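Local coordinates for sporulation inhibitor of replication protein SirA (Bacillus subtilis, PDB 4TPS) that inhibits DNA replication initiation during sporulation, preventing overinitiation and so enforcing diploidy, and binds domain I of the initiator DnaA, at residues H10-I16 and C131-F137; E28-F32 and K140-W144; T59-I64 and M102-I107. One frame throughout, in Å; residues are numbered along the deposited sequence.

Contact 1 (H10-I16 and C131-F137); sequences HYYTYLI and CFLAMDF. With ACT (acetate ion), chain F.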
loop_
_atom_site.group_PDB
_atom_site.type_symbol
_atom_site.label_atom_id
_atom_site.label_comp_id
_atom_site.label_asym_id
_atom_site.label_seq_id
_atom_site.Cartn_x
_atom_site.Cartn_y
_atom_site.Cartn_z
ATOM N N HIS A 10 -7.353 16.135 8.243
ATOM C CA HIS A 10 -8.027 14.901 7.818
ATOM C C HIS A 10 -6.954 13.933 7.392
ATOM O O HIS A 10 -6.270 14.148 6.376
ATOM C CB HIS A 10 -8.966 15.210 6.656
ATOM C CG HIS A 10 -9.797 14.038 6.211
ATOM N ND1 HIS A 10 -10.676 14.094 5.139
ATOM C CD2 HIS A 10 -9.970 12.821 6.765
ATOM C CE1 HIS A 10 -11.314 12.932 5.050
ATOM N NE2 HIS A 10 -10.900 12.153 6.028
ATOM N N TYR A 11 -6.733 12.907 8.214
ATOM C CA TYR A 11 -5.659 11.937 7.937
ATOM C C TYR A 11 -6.266 10.600 7.520
ATOM O O TYR A 11 -7.281 10.125 8.120
ATOM C CB TYR A 11 -4.884 11.660 9.209
ATOM C CG TYR A 11 -4.279 12.824 9.848
ATOM C CD1 TYR A 11 -3.055 13.304 9.457
ATOM C CD2 TYR A 11 -4.977 13.495 10.892
ATOM C CE1 TYR A 11 -2.500 14.402 10.096
ATOM C CE2 TYR A 11 -4.424 14.548 11.540
ATOM C CZ TYR A 11 -3.199 15.010 11.153
ATOM O OH TYR A 11 -2.712 16.096 11.882
ATOM N N TYR A 12 -5.642 9.987 6.513
ATOM C CA TYR A 12 -5.854 8.579 6.186
ATOM C C TYR A 12 -4.609 7.847 6.679
ATOM O O TYR A 12 -3.473 8.239 6.347
ATOM C CB TYR A 12 -6.040 8.443 4.692
ATOM C CG TYR A 12 -7.305 9.059 4.192
ATOM C CD1 TYR A 12 -7.373 10.386 3.932
ATOM C CD2 TYR A 12 -8.419 8.300 3.957
ATOM C CE1 TYR A 12 -8.536 10.969 3.428
ATOM C CE2 TYR A 12 -9.559 8.848 3.480
ATOM C CZ TYR A 12 -9.627 10.199 3.195
ATOM O OH TYR A 12 -10.874 10.699 2.734
ATOM N N THR A 13 -4.834 6.837 7.520
ATOM C CA THR A 13 -3.750 6.151 8.214
ATOM C C THR A 13 -3.834 4.676 7.909
ATOM O O THR A 13 -4.904 4.063 8.018
ATOM C CB THR A 13 -3.788 6.434 9.698
ATOM O OG1 THR A 13 -3.766 7.849 9.938
ATOM C CG2 THR A 13 -2.602 5.855 10.422
ATOM N N TYR A 14 -2.723 4.146 7.372
ATOM C CA TYR A 14 -2.629 2.697 7.051
ATOM C C TYR A 14 -1.494 2.040 7.823
ATOM O O TYR A 14 -0.516 2.685 8.186
ATOM C CB TYR A 14 -2.374 2.519 5.538
ATOM C CG TYR A 14 -3.555 2.827 4.656
ATOM C CD1 TYR A 14 -3.835 4.142 4.256
ATOM C CD2 TYR A 14 -4.325 1.816 4.143
ATOM C CE1 TYR A 14 -4.883 4.411 3.391
ATOM C CE2 TYR A 14 -5.393 2.069 3.272
ATOM C CZ TYR A 14 -5.676 3.370 2.915
ATOM O OH TYR A 14 -6.697 3.639 2.082
ATOM N N LEU A 15 -1.685 0.741 8.088
ATOM C CA LEU A 15 -0.708 -0.097 8.748
ATOM C C LEU A 15 0.108 -0.788 7.636
ATOM O O LEU A 15 -0.414 -1.686 6.933
ATOM C CB LEU A 15 -1.413 -1.114 9.620
ATOM C CG LEU A 15 -0.514 -1.951 10.501
ATOM C CD1 LEU A 15 0.449 -1.105 11.297
ATOM C CD2 LEU A 15 -1.326 -2.869 11.402
ATOM N N ILE A 16 1.314 -0.306 7.423
ATOM C CA ILE A 16 2.145 -0.742 6.272
ATOM C C ILE A 16 2.897 -2.030 6.666
ATOM O O ILE A 16 3.402 -2.175 7.775
ATOM C CB ILE A 16 3.167 0.339 5.854
ATOM C CG1 ILE A 16 2.509 1.707 5.627
ATOM C CG2 ILE A 16 3.982 -0.103 4.626
ATOM C CD1 ILE A 16 1.404 1.691 4.617
ATOM N N CYS A 131 4.462 0.908 12.506
ATOM C CA CYS A 131 4.235 0.854 11.068
ATOM C C CYS A 131 3.032 1.624 10.548
ATOM O O CYS A 131 2.625 1.400 9.364
ATOM C CB CYS A 131 4.052 -0.609 10.651
ATOM S SG CYS A 131 5.585 -1.547 10.940
ATOM N N PHE A 132 2.442 2.511 11.366
ATOM C CA PHE A 132 1.331 3.332 10.845
ATOM C C PHE A 132 1.903 4.518 10.091
ATOM O O PHE A 132 2.722 5.272 10.584
ATOM C CB PHE A 132 0.422 3.815 11.957
ATOM C CG PHE A 132 -0.467 2.740 12.552
ATOM C CD1 PHE A 132 -1.576 2.287 11.839
ATOM C CD2 PHE A 132 -0.179 2.187 13.790
ATOM C CE1 PHE A 132 -2.383 1.316 12.397
ATOM C CE2 PHE A 132 -0.978 1.172 14.337
ATOM C CZ PHE A 132 -2.083 0.745 13.646
ATOM N N LEU A 133 1.442 4.667 8.866
ATOM C CA LEU A 133 1.703 5.828 8.005
ATOM C C LEU A 133 0.458 6.706 7.889
ATOM O O LEU A 133 -0.578 6.261 7.412
ATOM C CB LEU A 133 2.093 5.315 6.636
ATOM C CG LEU A 133 2.565 6.357 5.623
ATOM C CD1 LEU A 133 3.954 6.913 6.041
ATOM C CD2 LEU A 133 2.675 5.713 4.229
ATOM N N ALA A 134 0.546 7.938 8.389
ATOM C CA ALA A 134 -0.608 8.852 8.438
ATOM C C ALA A 134 -0.394 9.905 7.343
ATOM O O ALA A 134 0.707 10.448 7.198
ATOM C CB ALA A 134 -0.626 9.561 9.806
ATOM N N MET A 135 -1.452 10.238 6.601
ATOM C CA MET A 135 -1.307 11.101 5.470
ATOM C C MET A 135 -2.511 12.027 5.387
ATOM O O MET A 135 -3.665 11.540 5.374
ATOM C CB MET A 135 -1.333 10.243 4.216
ATOM C CG MET A 135 -0.135 9.282 4.044
ATOM S SD MET A 135 -0.419 7.958 2.841
ATOM C CE MET A 135 -1.400 6.823 3.790
ATOM N N ASP A 136 -2.233 13.336 5.284
ATOM C CA ASP A 136 -3.293 14.355 5.000
ATOM C C ASP A 136 -3.077 14.832 3.563
ATOM O O ASP A 136 -2.093 15.494 3.269
ATOM C CB ASP A 136 -3.213 15.484 6.025
ATOM C CG ASP A 136 -4.346 16.507 5.851
ATOM O OD1 ASP A 136 -4.798 16.705 4.732
ATOM O OD2 ASP A 136 -4.786 17.158 6.862
ATOM N N PHE A 137 -3.994 14.451 2.669
ATOM C CA PHE A 137 -3.900 14.746 1.257
ATOM C C PHE A 137 -4.314 16.196 0.950
ATOM O O PHE A 137 -4.130 16.656 -0.159
ATOM C CB PHE A 137 -4.844 13.822 0.466
ATOM C CG PHE A 137 -4.540 12.355 0.638
ATOM C CD1 PHE A 137 -3.273 11.850 0.307
ATOM C CD2 PHE A 137 -5.460 11.516 1.122
ATOM C CE1 PHE A 137 -2.967 10.531 0.496
ATOM C CE2 PHE A 137 -5.155 10.188 1.323
ATOM C CZ PHE A 137 -3.911 9.706 1.018
HETATM C C ACT F . -11.685 16.316 2.540
HETATM O O ACT F . -10.859 16.266 3.488
HETATM O OXT ACT F . -12.342 15.284 2.181
HETATM C CH3 ACT F . -11.900 17.613 1.794
HETATM O O HOH W 1 -6.587 13.821 3.645
#
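Antiparallel strand pairing joins Tyr12 and Tyr14 of strand 9-16 to Met135 and Leu133 of strand 132-136, close to the centre of the chain. The short segments run at 153° to each other, and Tyr12–Met135 and Tyr14–Leu133 are hydrogen-bonded pairs, alternating with the non-hydrogen-bonded pairs Thr13–Ala134 and Leu15–Phe132. Representative bonds are Tyr12 N to Met135 O at 2.8 Å and Tyr14 N to Leu133 O at 3.0 Å; Ile16 N extends the ladder to Cys131 O. Strand 106-113 bonds to the other edge of strand 9-16, making it an interior strand.

On the face bearing Leu15 and Phe132, methyl CD1 of Leu15 sits 3.8 Å from the centroid of the Phe132 ring and 7° off its normal, a CH-pi contact. Thr13 OG1, on this face, is buried without a polar partner in the model. On the opposite face the Met135 chain bends at its last torsion, which brings CE to 3.7 Å from Tyr14 CD1; the Tyr14 hydroxyl is hydrogen-bonded to His39.

Beyond Met135, Tyr12 CD1 meets Phe137 CE2 at 3.4 Å, ring planes 37° apart. Asp136 OD2 receives His10 N at 3.1 Å from above the carboxylate plane, while OD1 takes the amides of Asn138 and Ser139. His10 ND1 donates almost straight to acetate O at 2.7 Å, and Cys131 SG is covalently linked to beta-mercaptoethanol, both ligands probably from the crystallisation liquor. A water bridges His10 O and Phe137 N. Side-chain and water bonds thus continue the pairing where the ladder stops, and the Asp136 carboxylate ties strand 9-16 to the turn following strand 132-136.

Contact 2 (E28-F32 and K140-W144); sequences ESVMF and KRYGW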
loop_
_atom_site.group_PDB
_atom_site.type_symbol
_atom_site.label_atom_id
_atom_site.label_comp_id
_atom_site.label_asym_id
_atom_site.label_seq_id
_atom_site.Cartn_x
_atom_site.Cartn_y
_atom_site.Cartn_z
ATOM N N GLU A 28 9.282 7.704 1.179
ATOM C CA GLU A 28 7.871 7.595 1.592
ATOM C C GLU A 28 6.913 8.429 0.726
ATOM O O GLU A 28 5.666 8.149 0.651
ATOM C CB GLU A 28 7.688 7.923 3.076
ATOM C CG GLU A 28 8.347 6.877 4.005
ATOM C CD GLU A 28 9.793 7.104 4.336
ATOM O OE1 GLU A 28 10.414 8.036 3.718
ATOM O OE2 GLU A 28 10.278 6.335 5.220
ATOM N N SER A 29 7.448 9.450 0.051
ATOM C CA SER A 29 6.616 10.207 -0.903
ATOM C C SER A 29 5.994 9.311 -1.969
ATOM O O SER A 29 4.910 9.562 -2.425
ATOM C CB SER A 29 7.468 11.299 -1.556
ATOM O OG SER A 29 8.478 10.711 -2.363
ATOM N N VAL A 30 6.655 8.216 -2.336
ATOM C CA VAL A 30 6.130 7.341 -3.364
ATOM C C VAL A 30 4.897 6.617 -2.842
ATOM O O VAL A 30 3.944 6.410 -3.568
ATOM C CB VAL A 30 7.186 6.323 -3.782
ATOM C CG1 VAL A 30 6.626 5.333 -4.818
ATOM C CG2 VAL A 30 8.310 7.091 -4.406
ATOM N N MET A 31 4.911 6.264 -1.567
ATOM C CA MET A 31 3.740 5.619 -0.951
ATOM C C MET A 31 2.629 6.645 -0.807
ATOM O O MET A 31 1.500 6.356 -1.133
ATOM C CB MET A 31 4.039 4.992 0.433
ATOM C CG MET A 31 4.736 3.655 0.328
ATOM S SD MET A 31 4.823 2.737 1.849
ATOM C CE MET A 31 5.966 3.782 2.712
ATOM N N PHE A 32 2.977 7.855 -0.379
ATOM C CA PHE A 32 1.990 8.912 -0.327
ATOM C C PHE A 32 1.281 9.070 -1.683
ATOM O O PHE A 32 0.067 9.146 -1.709
ATOM C CB PHE A 32 2.650 10.229 0.083
ATOM C CG PHE A 32 1.717 11.423 0.041
ATOM C CD1 PHE A 32 0.929 11.689 1.141
ATOM C CD2 PHE A 32 1.626 12.263 -1.050
ATOM C CE1 PHE A 32 0.057 12.743 1.150
ATOM C CE2 PHE A 32 0.742 13.332 -1.057
ATOM C CZ PHE A 32 -0.004 13.615 0.078
ATOM N N LYS A 140 -0.761 17.994 2.446
ATOM C CA LYS A 140 0.500 17.308 1.998
ATOM C C LYS A 140 1.447 17.006 3.203
ATOM O O LYS A 140 2.621 16.965 3.073
ATOM C CB LYS A 140 1.223 18.096 0.874
ATOM C CG LYS A 140 1.984 17.195 -0.106
ATOM C CD LYS A 140 2.512 17.958 -1.355
ATOM C CE LYS A 140 2.424 17.142 -2.622
ATOM N NZ LYS A 140 3.727 16.448 -2.761
ATOM N N ARG A 141 0.865 16.790 4.377
ATOM C CA ARG A 141 1.572 16.404 5.584
ATOM C C ARG A 141 1.460 14.902 5.722
ATOM O O ARG A 141 0.372 14.364 5.678
ATOM C CB ARG A 141 0.968 17.055 6.843
ATOM C CG ARG A 141 1.083 18.549 6.855
ATOM C CD ARG A 141 0.566 19.206 8.106
ATOM N NE ARG A 141 1.025 18.601 9.368
ATOM C CZ ARG A 141 0.237 17.934 10.233
ATOM N NH1 ARG A 141 -1.114 17.771 10.016
ATOM N NH2 ARG A 141 0.792 17.434 11.353
ATOM N N TYR A 142 2.578 14.214 5.849
ATOM C CA TYR A 142 2.539 12.766 5.984
ATOM C C TYR A 142 3.777 12.268 6.686
ATOM O O TYR A 142 4.820 12.909 6.673
ATOM C CB TYR A 142 2.366 12.058 4.634
ATOM C CG TYR A 142 3.489 12.255 3.645
ATOM C CD1 TYR A 142 4.600 11.417 3.626
ATOM C CD2 TYR A 142 3.512 13.369 2.821
ATOM C CE1 TYR A 142 5.646 11.653 2.738
ATOM C CE2 TYR A 142 4.544 13.611 1.969
ATOM C CZ TYR A 142 5.600 12.738 1.915
ATOM O OH TYR A 142 6.663 12.970 1.042
ATOM N N GLY A 143 3.653 11.103 7.304
ATOM C CA GLY A 143 4.780 10.494 7.975
ATOM C C GLY A 143 4.408 9.317 8.830
ATOM O O GLY A 143 3.243 9.047 9.079
ATOM N N TRP A 144 5.432 8.639 9.350
ATOM C CA TRP A 144 5.236 7.529 10.255
ATOM C C TRP A 144 4.828 8.100 11.605
ATOM O O TRP A 144 5.299 9.187 11.999
ATOM C CB TRP A 144 6.541 6.728 10.441
ATOM C CG TRP A 144 7.040 6.137 9.171
ATOM C CD1 TRP A 144 8.115 6.574 8.446
ATOM C CD2 TRP A 144 6.493 5.008 8.460
ATOM N NE1 TRP A 144 8.270 5.770 7.342
ATOM C CE2 TRP A 144 7.282 4.829 7.311
ATOM C CE3 TRP A 144 5.425 4.132 8.698
ATOM C CZ2 TRP A 144 7.037 3.818 6.380
ATOM C CZ3 TRP A 144 5.136 3.133 7.773
ATOM C CH2 TRP A 144 5.955 2.970 6.631
#
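Aromatic stacking is the main interaction here, with Phe32 of helix 28-39 laid against Tyr142 of strand 141-144. The rings form an offset stack, centroids 4.6 Å apart and planes 24° from parallel. Phe32 CD1 comes to 3.5 Å from Tyr142 CD2, while Phe32 CB lies over the centre of the tyrosine ring, almost on its normal, as a CH-pi contact. Tyr142 CG stands between its own backbone N and carbonyl carbon, and from there the ring reaches the helix backbone at Glu28 and Ser29: CE1 nears the Glu28 carbonyl carbon, and OH lies 3.2 Å from Ser29 CB. Replacing Tyr142 with an alanine would probably leave one face of Phe32 without its stacking partner and open a gap beside Ser29.

Polar contact is confined to one bond across the segments. Trp144 NE1 donates to Glu28 OE2 at 3.0 Å, with an N-H...O angle of 170°. The acceptor lies in the indole plane, whereas the donor meets the carboxylate on its anti side, tilted out of plane; the two flat groups are turned 79° apart. A weak bond from Gly26 N also reaches OE2.

Apolar packing fills in the remainder. Met31 CE touches Trp144 CZ2 at 3.8 Å, and the aliphatic CG of Lys140 approaches Phe32 CZ at 4.1 Å. Where strand 141-144 pairs with strand 132-136, Lys140 and Arg141 both face Asp136, a G1 beta bulge.

Met31 and Trp144 also rest on Leu133, and Phe32 and Tyr142 on Met135. The helix therefore covers this end of the sheet with aromatic and aliphatic surfaces, while the straight indole bond helps orient the Glu28 carboxylate beside Trp144.

Contact 3 (T59-I64 and M102-I107); sequences TQPIPI and MKEHMI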
loop_
_atom_site.group_PDB
_atom_site.type_symbol
_atom_site.label_atom_id
_atom_site.label_comp_id
_atom_site.label_asym_id
_atom_site.label_seq_id
_atom_site.Cartn_x
_atom_site.Cartn_y
_atom_site.Cartn_z
ATOM N N THR A 59 -0.450 -3.402 2.747
ATOM C CA THR A 59 -0.952 -3.005 4.035
ATOM C C THR A 59 -1.508 -4.200 4.804
ATOM O O THR A 59 -1.842 -5.264 4.227
ATOM C CB THR A 59 -2.041 -1.897 3.896
ATOM O OG1 THR A 59 -3.166 -2.369 3.168
ATOM C CG2 THR A 59 -1.496 -0.666 3.213
ATOM N N GLN A 60 -1.645 -4.015 6.123
ATOM C CA GLN A 60 -2.192 -5.032 7.031
ATOM C C GLN A 60 -3.584 -4.631 7.454
ATOM O O GLN A 60 -3.873 -3.435 7.574
ATOM C CB GLN A 60 -1.327 -5.140 8.301
ATOM C CG GLN A 60 0.121 -5.476 7.964
ATOM C CD GLN A 60 0.924 -5.959 9.156
ATOM O OE1 GLN A 60 0.588 -5.701 10.267
ATOM N NE2 GLN A 60 1.980 -6.713 8.897
ATOM N N PRO A 61 -4.426 -5.611 7.746
ATOM C CA PRO A 61 -5.730 -5.285 8.343
ATOM C C PRO A 61 -5.521 -4.561 9.694
ATOM O O PRO A 61 -4.597 -4.898 10.475
ATOM C CB PRO A 61 -6.397 -6.639 8.551
ATOM C CG PRO A 61 -5.553 -7.644 7.933
ATOM C CD PRO A 61 -4.215 -7.063 7.585
ATOM N N ILE A 62 -6.403 -3.615 9.984
ATOM C CA ILE A 62 -6.326 -2.958 11.302
ATOM C C ILE A 62 -6.743 -4.006 12.382
ATOM O O ILE A 62 -7.671 -4.715 12.175
ATOM C CB ILE A 62 -7.258 -1.725 11.330
ATOM C CG1 ILE A 62 -6.905 -0.696 10.219
ATOM C CG2 ILE A 62 -7.262 -1.077 12.695
ATOM C CD1 ILE A 62 -5.453 -0.221 10.185
ATOM N N PRO A 63 -6.019 -4.120 13.519
ATOM C CA PRO A 63 -6.407 -5.129 14.543
ATOM C C PRO A 63 -7.508 -4.551 15.403
ATOM O O PRO A 63 -7.252 -3.873 16.384
ATOM C CB PRO A 63 -5.076 -5.392 15.311
ATOM C CG PRO A 63 -4.336 -4.081 15.137
ATOM C CD PRO A 63 -4.714 -3.497 13.809
ATOM N N ILE A 64 -8.748 -4.758 14.949
ATOM C CA ILE A 64 -9.886 -3.977 15.477
ATOM C C ILE A 64 -10.070 -4.187 16.983
ATOM O O ILE A 64 -10.215 -3.218 17.765
ATOM C CB ILE A 64 -11.194 -4.315 14.729
ATOM C CG1 ILE A 64 -11.083 -3.991 13.205
ATOM C CG2 ILE A 64 -12.367 -3.557 15.351
ATOM C CD1 ILE A 64 -10.948 -2.538 12.872
ATOM N N MET A 102 -12.226 3.366 12.283
ATOM C CA MET A 102 -11.433 2.243 11.824
ATOM C C MET A 102 -12.252 1.247 11.033
ATOM O O MET A 102 -13.257 0.737 11.503
ATOM C CB MET A 102 -10.658 1.606 12.995
ATOM C CG MET A 102 -11.444 0.993 14.055
ATOM S SD MET A 102 -10.317 0.329 15.311
ATOM C CE MET A 102 -11.547 0.213 16.622
ATOM N N LYS A 103 -11.753 0.905 9.844
ATOM C CA LYS A 103 -12.441 -0.036 8.968
ATOM C C LYS A 103 -11.534 -0.776 8.067
ATOM O O LYS A 103 -10.873 -0.140 7.237
ATOM C CB LYS A 103 -13.494 0.691 8.096
ATOM C CG LYS A 103 -14.548 -0.219 7.482
ATOM C CD LYS A 103 -15.513 0.639 6.666
ATOM C CE LYS A 103 -16.446 -0.199 5.804
ATOM N NZ LYS A 103 -17.577 -0.744 6.594
ATOM N N GLU A 104 -11.639 -2.117 8.069
ATOM C CA GLU A 104 -10.835 -2.934 7.162
ATOM C C GLU A 104 -9.313 -2.639 7.263
ATOM O O GLU A 104 -8.660 -3.077 8.255
ATOM C CB GLU A 104 -11.457 -2.940 5.722
ATOM C CG GLU A 104 -12.704 -3.847 5.721
ATOM C CD GLU A 104 -13.751 -3.553 4.672
ATOM O OE1 GLU A 104 -14.958 -3.694 4.987
ATOM O OE2 GLU A 104 -13.364 -3.234 3.536
ATOM N N HIS A 105 -8.736 -1.973 6.262
ATOM C CA HIS A 105 -7.327 -1.680 6.266
ATOM C C HIS A 105 -7.079 -0.235 6.496
ATOM O O HIS A 105 -5.946 0.146 6.459
ATOM C CB HIS A 105 -6.559 -2.026 4.942
ATOM C CG HIS A 105 -6.323 -3.481 4.710
ATOM N ND1 HIS A 105 -5.132 -3.945 4.185
ATOM C CD2 HIS A 105 -7.097 -4.571 4.919
ATOM C CE1 HIS A 105 -5.194 -5.254 4.042
ATOM N NE2 HIS A 105 -6.372 -5.661 4.487
ATOM N N MET A 106 -8.091 0.567 6.829
ATOM C CA MET A 106 -7.856 2.020 6.853
ATOM C C MET A 106 -8.354 2.569 8.202
ATOM O O MET A 106 -9.413 2.150 8.680
ATOM C CB MET A 106 -8.557 2.746 5.668
ATOM C CG MET A 106 -8.736 4.286 5.724
ATOM S SD MET A 106 -9.771 4.752 4.270
ATOM C CE MET A 106 -11.405 4.496 4.963
ATOM N N ILE A 107 -7.623 3.530 8.716
ATOM C CA ILE A 107 -8.116 4.448 9.775
ATOM C C ILE A 107 -8.252 5.869 9.213
ATOM O O ILE A 107 -7.385 6.345 8.509
ATOM C CB ILE A 107 -7.125 4.445 10.956
ATOM C CG1 ILE A 107 -7.277 3.118 11.693
ATOM C CG2 ILE A 107 -7.441 5.563 11.948
ATOM C CD1 ILE A 107 -6.159 2.838 12.653
HETATM O O HOH W 2 -3.670 -0.795 6.818
HETATM O O HOH W 3 -9.591 -5.019 10.057
#
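The imidazole of His105 has Pro61 N over the centre of one face, 3.7 Å above the plane, with the Gln60 carbonyl carbon toward the rim of that same face. At its edge lies Thr59 OG1, which accepts from ND1 at 2.7 Å and only 8° out of the ring plane. This ring belongs to the tight hairpin joining strands 96-103 and 106-113: Lys103 to Met106 form a type II' beta turn, against which residues 59-64 pass from a short, weakly bonded strand toward helix 64-75. Thr59 OG1 is also bonded to Ile55 O, so this hydroxyl links the imidazole to the preceding helix.

The turn holds the passing chain by backbone too. Ile62 N donates to Glu104 O at 2.9 Å, in the carbonyl plane, and a water donates to both Glu104 O and Ile62 O.

Ile62 and Ile107 are buried together. With Ile62 CG1 beside the backbone N and the chain bent again beyond it, CD1 comes to 4.0 Å from Ile107 CD1, near Phe132. Pro63 occupies the N-cap position of the helix that follows, and at the start of that helix Ile64 packs on Met102, its methyl CD1 lying 3.8 Å from both Met102 CG and Met102 SD.

How the contacts relate
All three contacts reach one antiparallel sheet but differ in depth. Contact 1 is the core, centred about 4 Å from the centre of the chain; contacts 2 and 3 are partly buried, at about 12 and 9 Å. Contact 1 shares a strand pairing with each, through probable hydrogen bonds: Asp136 N to Arg141 O, 2.8 Å, toward contact 2, and Gln60 N to Leu15 O, 2.8 Å, toward contact 3. Contacts 2 and 3 do not touch, their nearest atoms being about 7 Å apart. The chemistry follows position: a regular backbone ladder in contact 1, stacking plus one indole–carboxylate bond in contact 2, and an imidazole–hydroxyl bond with a turn carbonyl gripping the passing chain in contact 3.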